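Side-chain contacts in myosin-2 (Saccharomyces cerevisiae, PDB 6IXO), which carries organelles and proteins along actin cables for their segregation, using its motor domain for force and this globular tail domain to bind cargo receptors: residues A[303-306]-A[307-311]; A[332-335]-A[336-340]; A[311-315]-A[316-320]; A[44-47]-A[48-52]; A[395-398]-A[399-402]. All coordinates share one frame; numbering follows the deposited sequence.

Along the chain the order is contact 4, contact 1, contact 3, contact 2, contact 5, and in space they form two groups at opposite sides of the chain's centre. Contacts 1, 3 and 2 follow the successive helices 300-309, 315-323 and 336-350 of the dilute region; contact 1 shares Y311 with contact 3, their centres about 9 Å apart, and reaches contact 2 where I303 packs on I338. Contacts 4 and 5, centres about 15 Å apart, meet where R49 lies against Y395, bringing a loop near the N-terminus beside the one before the last helix, 403-415. Contact centres in one group lie about 48 to 72 Å from those in the other, which shows how elongated this all-helical cargo-binding domain is.

Contact 1: residues A[303-306]-A[307-311]; sequences IDIL and RGICY
D304 comes to the edge of the R307 guanidinium, with OD1 near its plane and 4.1 Å from NH1. Carboxylate and guanidinium are turned 61° apart, and the gap is too wide for a salt bridge; any attraction is probably modest at this distance, and OD1 is hydrogen-bonded elsewhere, with the Y341 hydroxyl. The other flat group, the Y311 ring, has the carbonyl O of G308 at its edge, in plane. R307 runs alongside D304 because its chain bends at chi3 (63°); nearer the backbone its CG rests 3.2 Å from I303 O. Among the apolar pairs, I305 CG2 meets I309 CD1 at 4.0 Å, the two branched chains crossing at a slant. L306 stands with CG anti to its backbone N (chi1 172°), and its CD1 touches C310 SG at 3.5 Å. C310 N closes the ladder of backbone bonds on L306 O at 2.8 Å, and there helical backbone angles end. L306 and C310 touch helix 315-323, I303 touches helix 336-350, and R307 touches both. This is the i to i+3 and i to i+4 pattern of an alpha-helix near its C-terminal end, here helix 300-309 of the DIL domain.

Contact 2: residues A[332-335]-A[336-340]; sequences SPIP and QEILR
I334 lays its CG2 methyl across the start of the helix, 3.5 Å from CG2 of I338 and 4.2 Å from CD2 of L339, crossing each chain at about a right angle. With CG1 beside the backbone N (chi1 -63°), it is the short branch that points at them. I334 and L339 also share I322 of helix 315-323. The carbonyl O of I334 takes a bond from a water at 2.7 Å, and that water accepts from Q336 NE2, whose chain folds back at chi2. P335 follows at the N-cap position. Its O accepts twice: from I338 N at 3.0 Å, well above the carbonyl plane, and from L339 N at 3.2 Å, in that plane. On the ring, P335 CB has E337 OE2 only 3.1 Å away, the glutamate being bent at chi2 so that its carboxylate turns back across the proline. The pairing of the residue before the N-cap with the one five further on is a hydrophobic staple, here closing the N-terminus of helix 336-350.

Contact 3: residues A[311-315]-A[316-320]; sequences YSLTP and AQLQK
T314 and Q317 exchange two hydrogen bonds. T314 N gives a nearly straight one (167°) to Q317 OE1 at 2.8 Å, approaching somewhat out of the amide plane, and Q317 N returns one to T314 OG1 at 3.1 Å. The glutamine reaches back because its CG lies beside the backbone N (chi1 -68°) and the chain then runs extended, past the threonine hydroxyl. This reciprocal pair is a capping box at the N-terminus of helix 315-323, with T314 as N-cap. Backbone bonding continues with L318 N on T314 O at 2.9 Å. Through water, Q317 OE1 is also tied to S312 O, the water donating to both; Q317 NE2 goes to I368 O, which fixes the amide's rotation. A leucine in place of Q317 would probably leave T314 N and I368 O without their mates and take away one of the bridging water's two acceptors. Apolar contact is carried by L313 CD1 on L318 CD2 at 4.0 Å, a hydrophobic staple wrapped around the box, with L313 also resting on F242 and L318 on L292.

Contact 4: residues A[44-47]-A[48-52]; sequences IQLS and KRDVV
S47 and D50 hold the polar side. D50 N donates to S47 O at 3.2 Å, from well above the carbonyl plane and with a bent N-H angle of 138°, an i to i+3 bond, as in a turn. The S47 hydroxyl gives a second, weak bond to D50 OD2, also 3.2 Å; S47 OG reaches it from between its own backbone N and carbonyl carbon (chi1 70°), which turns the hydroxyl forward over the residues that follow. An alanine at D50 would probably leave that hydroxyl without this acceptor and freer to turn. What these bonds begin is a short, weakly bonded helix at about 48-51, in which K48 O accepts from V51 N at 3.1 Å and from V52 N, the latter residue being the N-cap of helix 53-67. Van der Waals contacts fill in the rest. R49 CG lies 3.4 Å from S47 OG, and the arginine extends outward to a cation-pi contact with Y395. L46 CD1 meets V51 CG2 at 4.0 Å, the two chains at about a right angle, in the spacing of a hydrophobic staple if S47 is taken as the cap of this short helix; the valine CG2 also sits 3.9 Å from S47 O. Beyond them L46 packs on P38 and F219, and V51 on A106 of helix 97-124.

Contact 5: residues A[395-398]-A[399-402]; sequences YIPA and WLSL
A beta turn at 397-400, with backbone angles near type I at A398 and W399, reverses the loop that leads into helix 403-415. No hydrogen bond joins its two arms; apolar side chains meet across it instead. P397 and L400 run alongside each other in the same direction, and L400 CD1 touches the proline ring at CD, 3.6 Å off. The same methyl is 3.9 Å from I396 CG1, a long branch brought to the leucine by standing anti to its backbone N (chi1 157°). I396 CD1 comes within 4.4 Å of L402 CD1, a loose touch that spans the open end of the turn. W399 swings its indole back over the turn, its CG set between the backbone N and the carbonyl carbon (chi1 60°); NE1 then passes P397 CB at 3.9 Å. L400 CD2 sits over one face of that indole, toward its rim, 3.3 Å above the plane. P397 and W399 lie on Y53 of helix 53-67, where I57 also takes I396, while L400 and L402 pack on L31 of helix 20-32. I396 also touches K406 and V409, so the loop is wedged among three helices: 20-32, 53-67 and 403-415.

Contact 1: residues A[303-306]-A[307-311]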
loop_
_atom_site.group_PDB
_atom_site.type_symbol
_atom_site.label_atom_id
_atom_site.label_comp_id
_atom_site.label_asym_id
_atom_site.label_seq_id
_atom_site.Cartn_x
_atom_site.Cartn_y
_atom_site.Cartn_z
ATOM N N ILE A 303 -36.987 -9.788 -12.562
ATOM C CA ILE A 303 -35.828 -9.351 -13.322
ATOM C C ILE A 303 -35.725 -7.826 -13.268
ATOM O O ILE A 303 -34.631 -7.300 -13.127
ATOM C CB ILE A 303 -35.886 -9.879 -14.775
ATOM C CG1 ILE A 303 -35.795 -11.417 -14.772
ATOM C CG2 ILE A 303 -34.762 -9.309 -15.602
ATOM C CD1 ILE A 303 -34.544 -11.972 -14.027
ATOM N N ASP A 304 -36.846 -7.113 -13.334
ATOM C CA ASP A 304 -36.778 -5.658 -13.225
ATOM C C ASP A 304 -36.261 -5.243 -11.849
ATOM O O ASP A 304 -35.493 -4.286 -11.733
ATOM C CB ASP A 304 -38.136 -5.003 -13.499
ATOM C CG ASP A 304 -38.579 -5.150 -14.951
ATOM O OD1 ASP A 304 -37.699 -5.282 -15.828
ATOM O OD2 ASP A 304 -39.804 -5.136 -15.212
ATOM N N ILE A 305 -36.661 -5.969 -10.808
ATOM C CA ILE A 305 -36.180 -5.669 -9.460
ATOM C C ILE A 305 -34.675 -5.983 -9.322
ATOM O O ILE A 305 -33.909 -5.205 -8.738
ATOM C CB ILE A 305 -36.984 -6.452 -8.399
ATOM C CG1 ILE A 305 -38.439 -5.979 -8.380
ATOM C CG2 ILE A 305 -36.378 -6.290 -7.013
ATOM C CD1 ILE A 305 -39.388 -6.965 -7.704
ATOM N N LEU A 306 -34.273 -7.128 -9.864
ATOM C CA LEU A 306 -32.883 -7.564 -9.851
ATOM C C LEU A 306 -31.982 -6.513 -10.514
ATOM O O LEU A 306 -30.871 -6.242 -10.059
ATOM C CB LEU A 306 -32.758 -8.913 -10.558
ATOM C CG LEU A 306 -31.353 -9.451 -10.816
ATOM C CD1 LEU A 306 -30.706 -9.815 -9.490
ATOM C CD2 LEU A 306 -31.415 -10.663 -11.727
ATOM N N ARG A 307 -32.476 -5.896 -11.581
ATOM C CA ARG A 307 -31.690 -4.864 -12.255
ATOM C C ARG A 307 -31.415 -3.661 -11.364
ATOM O O ARG A 307 -30.317 -3.103 -11.405
ATOM C CB ARG A 307 -32.389 -4.408 -13.519
ATOM C CG ARG A 307 -32.456 -5.478 -14.572
ATOM C CD ARG A 307 -33.308 -4.997 -15.738
ATOM N NE ARG A 307 -32.712 -3.832 -16.387
ATOM C CZ ARG A 307 -33.351 -3.072 -17.275
ATOM N NH1 ARG A 307 -34.604 -3.352 -17.608
ATOM N NH2 ARG A 307 -32.739 -2.031 -17.824
ATOM N N GLY A 308 -32.406 -3.256 -10.566
ATOM C CA GLY A 308 -32.209 -2.176 -9.608
ATOM C C GLY A 308 -31.298 -2.564 -8.458
ATOM O O GLY A 308 -30.525 -1.735 -7.960
ATOM N N ILE A 309 -31.371 -3.819 -8.017
ATOM C CA ILE A 309 -30.452 -4.291 -6.986
ATOM C C ILE A 309 -29.023 -4.327 -7.520
ATOM O O ILE A 309 -28.078 -3.917 -6.839
ATOM C CB ILE A 309 -30.831 -5.685 -6.479
ATOM C CG1 ILE A 309 -32.198 -5.636 -5.773
ATOM C CG2 ILE A 309 -29.741 -6.225 -5.574
ATOM C CD1 ILE A 309 -32.806 -7.010 -5.476
ATOM N N CYS A 310 -28.878 -4.785 -8.757
ATOM C CA CYS A 310 -27.561 -4.974 -9.367
ATOM C C CYS A 310 -27.137 -3.772 -10.202
ATOM O O CYS A 310 -26.753 -3.926 -11.360
ATOM C CB CYS A 310 -27.582 -6.243 -10.217
ATOM S SG CYS A 310 -27.890 -7.692 -9.176
ATOM N N TYR A 311 -27.207 -2.578 -9.613
ATOM C CA TYR A 311 -26.963 -1.340 -10.366
ATOM C C TYR A 311 -25.518 -1.208 -10.845
ATOM O O TYR A 311 -25.197 -0.296 -11.602
ATOM C CB TYR A 311 -27.343 -0.092 -9.530
ATOM C CG TYR A 311 -26.583 0.044 -8.221
ATOM C CD1 TYR A 311 -25.350 0.679 -8.166
ATOM C CD2 TYR A 311 -27.107 -0.464 -7.040
ATOM C CE1 TYR A 311 -24.648 0.792 -6.969
ATOM C CE2 TYR A 311 -26.416 -0.357 -5.844
ATOM C CZ TYR A 311 -25.190 0.274 -5.812
ATOM O OH TYR A 311 -24.518 0.373 -4.618
#

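Contact 2: residues A[332-335]-A[336-340]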
loop_
_atom_site.group_PDB
_atom_site.type_symbol
_atom_site.label_atom_id
_atom_site.label_comp_id
_atom_site.label_asym_id
_atom_site.label_seq_id
_atom_site.Cartn_x
_atom_site.Cartn_y
_atom_site.Cartn_z
ATOM N N SER A 332 -37.019 -24.846 -9.112
ATOM C CA SER A 332 -37.671 -24.599 -10.411
ATOM C C SER A 332 -36.671 -24.048 -11.417
ATOM O O SER A 332 -35.870 -23.179 -11.080
ATOM C CB SER A 332 -38.830 -23.623 -10.265
ATOM O OG SER A 332 -39.780 -24.132 -9.345
ATOM N N PRO A 333 -36.711 -24.530 -12.675
ATOM C CA PRO A 333 -35.800 -23.960 -13.689
ATOM C C PRO A 333 -36.115 -22.489 -13.942
ATOM O O PRO A 333 -37.261 -22.081 -13.762
ATOM C CB PRO A 333 -36.115 -24.789 -14.962
ATOM C CG PRO A 333 -36.944 -25.868 -14.541
ATOM C CD PRO A 333 -37.671 -25.468 -13.275
ATOM N N ILE A 334 -35.136 -21.700 -14.359
ATOM C CA ILE A 334 -35.417 -20.339 -14.816
ATOM C C ILE A 334 -36.208 -20.399 -16.129
ATOM O O ILE A 334 -35.703 -20.940 -17.100
ATOM C CB ILE A 334 -34.132 -19.546 -15.026
ATOM C CG1 ILE A 334 -33.414 -19.401 -13.680
ATOM C CG2 ILE A 334 -34.446 -18.152 -15.560
ATOM C CD1 ILE A 334 -32.054 -18.766 -13.766
ATOM N N PRO A 335 -37.430 -19.834 -16.162
ATOM C CA PRO A 335 -38.280 -19.994 -17.352
ATOM C C PRO A 335 -37.683 -19.372 -18.607
ATOM O O PRO A 335 -36.929 -18.400 -18.516
ATOM C CB PRO A 335 -39.583 -19.270 -16.969
ATOM C CG PRO A 335 -39.570 -19.207 -15.487
ATOM C CD PRO A 335 -38.115 -19.071 -15.105
ATOM N N GLN A 336 -38.055 -19.917 -19.768
ATOM C CA GLN A 336 -37.521 -19.451 -21.041
ATOM C C GLN A 336 -37.905 -18.005 -21.254
ATOM O O GLN A 336 -37.088 -17.199 -21.713
ATOM C CB GLN A 336 -38.029 -20.323 -22.193
ATOM C CG GLN A 336 -37.548 -21.750 -22.072
ATOM C CD GLN A 336 -36.034 -21.805 -21.965
ATOM O OE1 GLN A 336 -35.338 -21.365 -22.869
ATOM N NE2 GLN A 336 -35.520 -22.316 -20.847
ATOM N N GLU A 337 -39.152 -17.700 -20.901
ATOM C CA GLU A 337 -39.695 -16.347 -20.907
ATOM C C GLU A 337 -38.720 -15.346 -20.243
ATOM O O GLU A 337 -38.506 -14.234 -20.730
ATOM C CB GLU A 337 -41.049 -16.331 -20.189
ATOM C CG GLU A 337 -42.002 -17.502 -20.571
ATOM C CD GLU A 337 -41.903 -18.738 -19.652
ATOM O OE1 GLU A 337 -41.493 -19.825 -20.128
ATOM O OE2 GLU A 337 -42.266 -18.627 -18.459
ATOM N N ILE A 338 -38.112 -15.749 -19.138
ATOM C CA ILE A 338 -37.232 -14.833 -18.425
ATOM C C ILE A 338 -35.876 -14.747 -19.145
ATOM O O ILE A 338 -35.313 -13.656 -19.273
ATOM C CB ILE A 338 -37.087 -15.246 -16.939
ATOM C CG1 ILE A 338 -38.089 -14.477 -16.057
ATOM C CG2 ILE A 338 -35.673 -14.939 -16.410
ATOM C CD1 ILE A 338 -39.532 -14.414 -16.528
ATOM N N LEU A 339 -35.379 -15.870 -19.665
ATOM C CA LEU A 339 -34.111 -15.848 -20.397
ATOM C C LEU A 339 -34.217 -14.976 -21.649
ATOM O O LEU A 339 -33.287 -14.247 -21.988
ATOM C CB LEU A 339 -33.660 -17.267 -20.777
ATOM C CG LEU A 339 -33.201 -18.214 -19.651
ATOM C CD1 LEU A 339 -32.854 -19.597 -20.193
ATOM C CD2 LEU A 339 -31.998 -17.642 -18.876
ATOM N N ARG A 340 -35.352 -15.017 -22.336
ATOM C CA ARG A 340 -35.469 -14.208 -23.543
ATOM C C ARG A 340 -35.706 -12.751 -23.165
ATOM O O ARG A 340 -35.285 -11.850 -23.881
ATOM C CB ARG A 340 -36.575 -14.742 -24.482
ATOM C CG ARG A 340 -38.014 -14.389 -24.146
ATOM C CD ARG A 340 -38.977 -14.989 -25.220
ATOM N NE ARG A 340 -38.491 -16.293 -25.669
ATOM C CZ ARG A 340 -39.027 -17.465 -25.333
ATOM N NH1 ARG A 340 -40.113 -17.517 -24.569
ATOM N NH2 ARG A 340 -38.483 -18.592 -25.780
HETATM O O HOH W 1 -36.664 -22.956 -18.680
#

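Contact 3: residues A[311-315]-A[316-320]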
loop_
_atom_site.group_PDB
_atom_site.type_symbol
_atom_site.label_atom_id
_atom_site.label_comp_id
_atom_site.label_asym_id
_atom_site.label_seq_id
_atom_site.Cartn_x
_atom_site.Cartn_y
_atom_site.Cartn_z
ATOM N N TYR A 311 -27.207 -2.578 -9.613
ATOM C CA TYR A 311 -26.963 -1.340 -10.366
ATOM C C TYR A 311 -25.518 -1.208 -10.845
ATOM O O TYR A 311 -25.197 -0.296 -11.602
ATOM C CB TYR A 311 -27.343 -0.092 -9.530
ATOM C CG TYR A 311 -26.583 0.044 -8.221
ATOM C CD1 TYR A 311 -25.350 0.679 -8.166
ATOM C CD2 TYR A 311 -27.107 -0.464 -7.040
ATOM C CE1 TYR A 311 -24.648 0.792 -6.969
ATOM C CE2 TYR A 311 -26.416 -0.357 -5.844
ATOM C CZ TYR A 311 -25.190 0.274 -5.812
ATOM O OH TYR A 311 -24.518 0.373 -4.618
ATOM N N SER A 312 -24.630 -2.092 -10.404
ATOM C CA SER A 312 -23.252 -2.019 -10.883
ATOM C C SER A 312 -22.953 -3.050 -11.965
ATOM O O SER A 312 -21.818 -3.164 -12.444
ATOM C CB SER A 312 -22.281 -2.191 -9.718
ATOM O OG SER A 312 -22.451 -1.138 -8.783
ATOM N N LEU A 313 -23.959 -3.835 -12.322
ATOM C CA LEU A 313 -23.756 -4.871 -13.315
ATOM C C LEU A 313 -24.450 -4.451 -14.597
ATOM O O LEU A 313 -25.530 -3.879 -14.548
ATOM C CB LEU A 313 -24.287 -6.211 -12.823
ATOM C CG LEU A 313 -23.670 -6.740 -11.520
ATOM C CD1 LEU A 313 -24.262 -8.146 -11.227
ATOM C CD2 LEU A 313 -22.158 -6.832 -11.657
ATOM N N THR A 314 -23.821 -4.714 -15.738
ATOM C CA THR A 314 -24.421 -4.383 -17.029
ATOM C C THR A 314 -25.418 -5.453 -17.435
ATOM O O THR A 314 -25.369 -6.567 -16.923
ATOM C CB THR A 314 -23.373 -4.295 -18.113
ATOM O OG1 THR A 314 -22.802 -5.601 -18.247
ATOM C CG2 THR A 314 -22.239 -3.233 -17.728
ATOM N N PRO A 315 -26.308 -5.137 -18.378
ATOM C CA PRO A 315 -27.206 -6.219 -18.788
ATOM C C PRO A 315 -26.465 -7.463 -19.327
ATOM O O PRO A 315 -26.912 -8.591 -19.065
ATOM C CB PRO A 315 -28.057 -5.562 -19.876
ATOM C CG PRO A 315 -28.104 -4.140 -19.504
ATOM C CD PRO A 315 -26.681 -3.853 -18.995
ATOM N N ALA A 316 -25.352 -7.274 -20.043
ATOM C CA ALA A 316 -24.620 -8.427 -20.579
ATOM C C ALA A 316 -24.055 -9.274 -19.437
ATOM O O ALA A 316 -23.971 -10.495 -19.545
ATOM C CB ALA A 316 -23.490 -7.972 -21.525
ATOM N N GLN A 317 -23.627 -8.622 -18.353
ATOM C CA GLN A 317 -23.162 -9.353 -17.173
ATOM C C GLN A 317 -24.304 -10.095 -16.481
ATOM O O GLN A 317 -24.125 -11.241 -16.065
ATOM C CB GLN A 317 -22.484 -8.417 -16.165
ATOM C CG GLN A 317 -21.148 -7.860 -16.718
ATOM C CD GLN A 317 -20.604 -6.681 -15.899
ATOM O OE1 GLN A 317 -21.365 -5.953 -15.265
ATOM N NE2 GLN A 317 -19.285 -6.480 -15.949
ATOM N N LEU A 318 -25.439 -9.429 -16.314
ATOM C CA LEU A 318 -26.636 -10.093 -15.777
ATOM C C LEU A 318 -26.938 -11.336 -16.597
ATOM O O LEU A 318 -27.270 -12.400 -16.057
ATOM C CB LEU A 318 -27.850 -9.160 -15.803
ATOM C CG LEU A 318 -27.751 -7.962 -14.865
ATOM C CD1 LEU A 318 -28.989 -7.087 -14.960
ATOM C CD2 LEU A 318 -27.537 -8.428 -13.445
ATOM N N GLN A 319 -26.828 -11.203 -17.918
ATOM C CA GLN A 319 -27.215 -12.322 -18.775
ATOM C C GLN A 319 -26.280 -13.517 -18.619
ATOM O O GLN A 319 -26.747 -14.643 -18.575
ATOM C CB GLN A 319 -27.256 -11.896 -20.241
ATOM C CG GLN A 319 -27.634 -13.038 -21.169
ATOM C CD GLN A 319 -27.627 -12.596 -22.604
ATOM O OE1 GLN A 319 -26.856 -11.723 -22.973
ATOM N NE2 GLN A 319 -28.499 -13.175 -23.421
ATOM N N LYS A 320 -24.963 -13.274 -18.579
ATOM C CA LYS A 320 -23.999 -14.359 -18.368
ATOM C C LYS A 320 -24.255 -15.077 -17.060
ATOM O O LYS A 320 -24.201 -16.298 -16.981
ATOM C CB LYS A 320 -22.550 -13.837 -18.343
ATOM C CG LYS A 320 -21.996 -13.409 -19.670
ATOM C CD LYS A 320 -21.801 -14.581 -20.610
ATOM C CE LYS A 320 -21.397 -14.091 -21.998
ATOM N NZ LYS A 320 -21.048 -15.211 -22.890
HETATM O O HOH W 2 -20.228 -3.598 -14.341
#

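Contact 4: residues A[44-47]-A[48-52]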
loop_
_atom_site.group_PDB
_atom_site.type_symbol
_atom_site.label_atom_id
_atom_site.label_comp_id
_atom_site.label_asym_id
_atom_site.label_seq_id
_atom_site.Cartn_x
_atom_site.Cartn_y
_atom_site.Cartn_z
ATOM N N ILE A 44 0.830 -3.083 21.205
ATOM C CA ILE A 44 2.161 -2.563 20.933
ATOM C C ILE A 44 2.215 -1.038 20.903
ATOM O O ILE A 44 1.407 -0.382 20.249
ATOM C CB ILE A 44 2.688 -3.129 19.609
ATOM C CG1 ILE A 44 2.953 -4.625 19.797
ATOM C CG2 ILE A 44 3.926 -2.371 19.152
ATOM C CD1 ILE A 44 3.625 -5.255 18.658
ATOM N N GLN A 45 3.180 -0.483 21.628
ATOM C CA GLN A 45 3.324 0.962 21.712
ATOM C C GLN A 45 4.726 1.390 21.292
ATOM O O GLN A 45 5.657 1.409 22.089
ATOM C CB GLN A 45 2.996 1.441 23.130
ATOM C CG GLN A 45 1.523 1.230 23.496
ATOM C CD GLN A 45 1.220 1.499 24.963
ATOM O OE1 GLN A 45 2.105 1.865 25.738
ATOM N NE2 GLN A 45 -0.041 1.312 25.349
ATOM N N LEU A 46 4.864 1.714 20.015
ATOM C CA LEU A 46 6.140 2.158 19.462
ATOM C C LEU A 46 6.261 3.651 19.494
ATOM O O LEU A 46 5.327 4.357 19.112
ATOM C CB LEU A 46 6.297 1.692 18.009
ATOM C CG LEU A 46 6.234 0.194 17.814
ATOM C CD1 LEU A 46 6.346 -0.137 16.327
ATOM C CD2 LEU A 46 7.349 -0.445 18.608
ATOM N N SER A 47 7.417 4.141 19.924
ATOM C CA SER A 47 7.741 5.537 19.700
ATOM C C SER A 47 8.091 5.728 18.224
ATOM O O SER A 47 8.422 4.766 17.521
ATOM C CB SER A 47 8.905 5.977 20.580
ATOM O OG SER A 47 10.084 5.357 20.107
ATOM N N LYS A 48 8.042 6.968 17.750
ATOM C CA LYS A 48 8.345 7.222 16.351
ATOM C C LYS A 48 9.806 6.902 16.069
ATOM O O LYS A 48 10.130 6.462 14.978
ATOM C CB LYS A 48 8.003 8.664 15.969
ATOM C CG LYS A 48 6.498 8.879 15.880
ATOM C CD LYS A 48 6.087 10.321 15.635
ATOM C CE LYS A 48 4.561 10.424 15.584
ATOM N NZ LYS A 48 4.076 11.809 15.332
ATOM N N ARG A 49 10.683 7.092 17.058
ATOM C CA ARG A 49 12.096 6.854 16.784
ATOM C C ARG A 49 12.414 5.370 16.490
ATOM O O ARG A 49 13.374 5.088 15.789
ATOM C CB ARG A 49 12.974 7.381 17.935
ATOM C CG ARG A 49 13.105 6.457 19.120
ATOM C CD ARG A 49 13.869 7.174 20.241
ATOM N NE ARG A 49 14.332 6.263 21.282
ATOM C CZ ARG A 49 15.261 6.575 22.184
ATOM N NH1 ARG A 49 15.841 7.774 22.168
ATOM N NH2 ARG A 49 15.623 5.683 23.096
ATOM N N ASP A 50 11.610 4.438 17.006
ATOM C CA ASP A 50 11.796 3.002 16.737
ATOM C C ASP A 50 11.413 2.632 15.301
ATOM O O ASP A 50 11.865 1.623 14.759
ATOM C CB ASP A 50 10.960 2.154 17.706
ATOM C CG ASP A 50 11.376 2.325 19.164
ATOM O OD1 ASP A 50 12.569 2.614 19.421
ATOM O OD2 ASP A 50 10.500 2.160 20.048
ATOM N N VAL A 51 10.568 3.456 14.697
ATOM C CA VAL A 51 10.077 3.209 13.365
ATOM C C VAL A 51 10.970 3.887 12.328
ATOM O O VAL A 51 11.344 3.288 11.333
ATOM C CB VAL A 51 8.625 3.704 13.195
ATOM C CG1 VAL A 51 8.164 3.493 11.759
ATOM C CG2 VAL A 51 7.703 2.965 14.178
ATOM N N VAL A 52 11.326 5.145 12.564
ATOM C CA VAL A 52 12.069 5.838 11.525
ATOM C C VAL A 52 13.548 6.003 11.904
ATOM O O VAL A 52 14.151 7.010 11.562
ATOM C CB VAL A 52 11.402 7.211 11.201
ATOM C CG1 VAL A 52 9.974 6.957 10.533
ATOM C CG2 VAL A 52 11.292 8.097 12.438
#

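Contact 5: residues A[395-398]-A[399-402]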
loop_
_atom_site.group_PDB
_atom_site.type_symbol
_atom_site.label_atom_id
_atom_site.label_comp_id
_atom_site.label_asym_id
_atom_site.label_seq_id
_atom_site.Cartn_x
_atom_site.Cartn_y
_atom_site.Cartn_z
ATOM N N TYR A 395 20.014 9.825 17.878
ATOM C CA TYR A 395 19.834 8.462 18.385
ATOM C C TYR A 395 20.124 7.383 17.356
ATOM O O TYR A 395 19.722 7.498 16.208
ATOM C CB TYR A 395 18.411 8.274 18.896
ATOM C CG TYR A 395 17.990 6.827 19.091
ATOM C CD1 TYR A 395 18.559 6.033 20.088
ATOM C CD2 TYR A 395 16.989 6.268 18.314
ATOM C CE1 TYR A 395 18.151 4.703 20.285
ATOM C CE2 TYR A 395 16.577 4.953 18.505
ATOM C CZ TYR A 395 17.162 4.173 19.488
ATOM O OH TYR A 395 16.745 2.862 19.658
ATOM N N ILE A 396 20.806 6.323 17.785
ATOM C CA ILE A 396 21.077 5.172 16.928
ATOM C C ILE A 396 20.982 3.891 17.755
ATOM O O ILE A 396 21.668 3.766 18.755
ATOM C CB ILE A 396 22.471 5.295 16.230
ATOM C CG1 ILE A 396 23.004 3.931 15.824
ATOM C CG2 ILE A 396 23.528 5.950 17.131
ATOM C CD1 ILE A 396 24.350 4.051 15.134
ATOM N N PRO A 397 20.108 2.945 17.353
ATOM C CA PRO A 397 19.799 1.739 18.144
ATOM C C PRO A 397 20.994 0.868 18.540
ATOM O O PRO A 397 22.103 1.099 18.082
ATOM C CB PRO A 397 18.868 0.946 17.223
ATOM C CG PRO A 397 18.215 1.984 16.380
ATOM C CD PRO A 397 19.269 3.026 16.140
ATOM N N ALA A 398 20.722 -0.154 19.353
ATOM C CA ALA A 398 21.747 -0.895 20.092
ATOM C C ALA A 398 22.211 -2.146 19.382
ATOM O O ALA A 398 23.375 -2.525 19.462
ATOM C CB ALA A 398 21.226 -1.270 21.469
ATOM N N TRP A 399 21.303 -2.805 18.687
ATOM C CA TRP A 399 21.706 -3.967 17.940
ATOM C C TRP A 399 22.558 -3.551 16.728
ATOM O O TRP A 399 23.205 -4.405 16.110
ATOM C CB TRP A 399 20.482 -4.788 17.532
ATOM C CG TRP A 399 19.545 -4.017 16.686
ATOM C CD1 TRP A 399 18.510 -3.228 17.104
ATOM C CD2 TRP A 399 19.575 -3.928 15.268
ATOM N NE1 TRP A 399 17.880 -2.658 16.022
ATOM C CE2 TRP A 399 18.517 -3.071 14.881
ATOM C CE3 TRP A 399 20.392 -4.486 14.281
ATOM C CZ2 TRP A 399 18.260 -2.759 13.552
ATOM C CZ3 TRP A 399 20.128 -4.175 12.954
ATOM C CH2 TRP A 399 19.074 -3.316 12.606
ATOM N N LEU A 400 22.603 -2.247 16.392
ATOM C CA LEU A 400 23.350 -1.870 15.199
ATOM C C LEU A 400 24.847 -1.962 15.431
ATOM O O LEU A 400 25.336 -1.710 16.527
ATOM C CB LEU A 400 22.984 -0.459 14.717
ATOM C CG LEU A 400 21.627 -0.326 14.021
ATOM C CD1 LEU A 400 21.279 1.142 13.757
ATOM C CD2 LEU A 400 21.598 -1.132 12.703
ATOM N N SER A 401 25.573 -2.330 14.385
ATOM C CA SER A 401 27.017 -2.235 14.433
ATOM C C SER A 401 27.549 -1.393 13.284
ATOM O O SER A 401 27.942 -1.926 12.252
ATOM C CB SER A 401 27.659 -3.624 14.415
ATOM O OG SER A 401 29.077 -3.465 14.498
ATOM N N LEU A 402 27.575 -0.076 13.494
ATOM C CA LEU A 402 28.014 0.897 12.499
ATOM C C LEU A 402 29.020 1.871 13.120
ATOM O O LEU A 402 28.642 2.945 13.561
ATOM C CB LEU A 402 26.831 1.700 11.968
ATOM C CG LEU A 402 25.614 0.886 11.487
ATOM C CD1 LEU A 402 24.452 1.807 11.300
ATOM C CD2 LEU A 402 25.948 0.152 10.200
#